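Local coordinates for protein putative glycoside hydrolase (Parabacteroides distasonis ATCC 8503, PDB 3GYC) that is a putative glycoside hydrolase of a cellulase-like family in the TIM-barrel clan and probably cleaves glycosidic bonds in carbohydrates, at residues P60-E65 / R117-E122. Residues are numbered along the deposited sequence; the frame is centred on the assembly and turned at random.
With EDO (1,2-ethanediol), chain F.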
loop_
_atom_site.group_PDB
_atom_site.type_symbol
_atom_site.label_atom_id
_atom_site.label_comp_id
_atom_site.label_asym_id
_atom_site.label_seq_id
_atom_site.Cartn_x
_atom_site.Cartn_y
_atom_site.Cartn_z
ATOM N N PRO A 60 -3.732 11.947 -7.899
ATOM C CA PRO A 60 -4.331 13.267 -7.544
ATOM C C PRO A 60 -3.687 14.429 -8.276
ATOM O O PRO A 60 -4.352 15.384 -8.669
ATOM C CB PRO A 60 -4.033 13.398 -6.051
ATOM C CG PRO A 60 -2.816 12.549 -5.820
ATOM C CD PRO A 60 -2.769 11.474 -6.903
ATOM N N HIS A 61 -2.377 14.353 -8.430
ATOM C CA HIS A 61 -1.615 15.349 -9.171
ATOM C C HIS A 61 -2.083 15.527 -10.625
ATOM O O HIS A 61 -2.150 16.664 -11.132
ATOM C CB HIS A 61 -0.103 15.048 -9.069
ATOM C CG HIS A 61 0.322 13.747 -9.665
ATOM N ND1 HIS A 61 -0.171 12.524 -9.239
ATOM C CD2 HIS A 61 1.268 13.468 -10.592
ATOM C CE1 HIS A 61 0.422 11.566 -9.926
ATOM N NE2 HIS A 61 1.303 12.106 -10.743
ATOM N N LEU A 62 -2.421 14.438 -11.286
ATOM C CA LEU A 62 -2.911 14.466 -12.647
ATOM C C LEU A 62 -4.355 14.962 -12.679
ATOM O O LEU A 62 -4.714 15.809 -13.516
ATOM C CB LEU A 62 -2.773 13.092 -13.309
ATOM C CG LEU A 62 -1.348 12.516 -13.397
ATOM C CD1 LEU A 62 -1.336 11.245 -14.240
ATOM C CD2 LEU A 62 -0.335 13.572 -13.926
ATOM N N ILE A 63 -5.193 14.468 -11.756
ATOM C CA ILE A 63 -6.582 14.902 -11.726
ATOM C C ILE A 63 -6.675 16.406 -11.434
ATOM O O ILE A 63 -7.517 17.076 -12.026
ATOM C CB ILE A 63 -7.437 14.117 -10.703
ATOM C CG1 ILE A 63 -7.662 12.687 -11.207
ATOM C CG2 ILE A 63 -8.767 14.867 -10.452
ATOM C CD1 ILE A 63 -8.459 11.780 -10.290
ATOM N N ALA A 64 -5.782 16.940 -10.591
ATOM C CA ALA A 64 -5.820 18.345 -10.225
ATOM C C ALA A 64 -5.332 19.235 -11.356
ATOM O O ALA A 64 -5.732 20.406 -11.443
ATOM C CB ALA A 64 -5.037 18.611 -8.922
ATOM N N GLU A 65 -4.485 18.707 -12.228
ATOM C CA GLU A 65 -3.989 19.485 -13.366
ATOM C C GLU A 65 -4.985 19.454 -14.505
ATOM O O GLU A 65 -5.389 20.489 -14.980
ATOM C CB GLU A 65 -2.655 18.950 -13.876
ATOM C CG GLU A 65 -1.486 19.227 -12.971
ATOM C CD GLU A 65 -0.711 20.487 -13.319
ATOM O OE1 GLU A 65 -0.905 21.061 -14.416
ATOM O OE2 GLU A 65 0.140 20.888 -12.490
ATOM N N ARG A 117 3.158 9.151 -10.041
ATOM C CA ARG A 117 3.719 8.665 -11.286
ATOM C C ARG A 117 4.177 9.848 -12.105
ATOM O O ARG A 117 3.476 10.847 -12.191
ATOM C CB ARG A 117 2.704 7.829 -12.046
ATOM C CG ARG A 117 2.375 6.516 -11.333
ATOM C CD ARG A 117 3.470 5.445 -11.557
ATOM N NE ARG A 117 3.377 4.924 -12.926
ATOM C CZ ARG A 117 4.240 5.174 -13.907
ATOM N NH1 ARG A 117 5.325 5.930 -13.715
ATOM N NH2 ARG A 117 4.019 4.665 -15.099
ATOM N N LEU A 118 5.376 9.744 -12.642
ATOM C CA LEU A 118 5.936 10.825 -13.460
ATOM C C LEU A 118 5.418 10.803 -14.880
ATOM O O LEU A 118 5.668 9.850 -15.640
ATOM C CB LEU A 118 7.453 10.779 -13.516
ATOM C CG LEU A 118 8.227 11.034 -12.229
ATOM C CD1 LEU A 118 9.716 10.785 -12.486
ATOM C CD2 LEU A 118 7.968 12.460 -11.683
ATOM N N ASP A 119 4.704 11.864 -15.239
ATOM C CA ASP A 119 4.274 12.064 -16.602
ATOM C C ASP A 119 5.453 12.784 -17.272
ATOM O O ASP A 119 6.359 13.263 -16.591
ATOM C CB ASP A 119 3.028 12.915 -16.701
ATOM C CG ASP A 119 3.248 14.359 -16.185
ATOM O OD1 ASP A 119 3.507 14.510 -14.965
ATOM O OD2 ASP A 119 3.202 15.310 -17.019
ATOM N N VAL A 120 5.426 12.911 -18.588
ATOM C CA VAL A 120 6.541 13.542 -19.284
ATOM C C VAL A 120 6.789 15.018 -18.842
ATOM O O VAL A 120 7.898 15.508 -18.928
ATOM C CB VAL A 120 6.400 13.385 -20.803
ATOM C CG1 VAL A 120 6.496 11.880 -21.144
ATOM C CG2 VAL A 120 5.074 13.971 -21.293
ATOM N N ASP A 121 5.774 15.694 -18.340
ATOM C CA ASP A 121 5.947 17.059 -17.843
ATOM C C ASP A 121 6.167 17.123 -16.330
ATOM O O ASP A 121 6.229 18.205 -15.756
ATOM C CB ASP A 121 4.740 17.876 -18.234
ATOM C CG ASP A 121 4.551 17.919 -19.723
ATOM O OD1 ASP A 121 5.527 18.177 -20.447
ATOM O OD2 ASP A 121 3.413 17.715 -20.177
ATOM N N GLU A 122 6.270 15.970 -15.696
ATOM C CA GLU A 122 6.557 15.847 -14.284
ATOM C C GLU A 122 5.755 16.842 -13.445
ATOM O O GLU A 122 6.324 17.595 -12.655
ATOM C CB GLU A 122 8.069 16.024 -14.059
ATOM C CG GLU A 122 8.878 14.972 -14.802
ATOM C CD GLU A 122 10.333 14.900 -14.384
ATOM O OE1 GLU A 122 10.881 15.894 -13.848
ATOM O OE2 GLU A 122 10.949 13.826 -14.633
HETATM C C1 EDO F . 7.040 7.628 -9.404
HETATM O O1 EDO F . 5.903 6.737 -9.335
HETATM C C2 EDO F . 7.765 7.567 -10.771
HETATM O O2 EDO F . 6.868 7.586 -11.909
#
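His61 reaches out of helix 60-65 and hydrogen-bonds the backbone of the loop at Arg117. Its CB points at the loop, and a chi1 of 63° tucks CG over the helix backbone, between N and C, and carries the ring out to the loop. The imidazole runs outward with CG of Leu62 3.8 Å above one face, near the rim, and CD of Pro60 at the edge. CD2 passes 3.8 Å from Arg117 O, and CE1 comes 3.7 Å from Arg117 N. At the tip, NE2 donates to Arg117 O over 2.9 Å, nearly straight at 162°; the oxygen lies close to the ring plane and accepts on a lone pair in its carbonyl plane. Beside this bond, Leu62 CD2 lies 4.1 Å from Asp119 OD1, the two side chains running in opposite directions. That carboxylate is taken up by its own loop: OD1 accepts from the backbone of Val123, and OD2 closes an Asx turn with Asp121 N. Arg117 turns its guanidinium away, to Glu28 (salt bridge), the Lys74 carbonyl and an ethanediol probably left from crystallisation. The pair joins successive connections after parallel neighbours 53-57 and 109-113, with helix 130-146 against Pro60 and Ile63, and strand 71-73 touching Leu62 and Asp119.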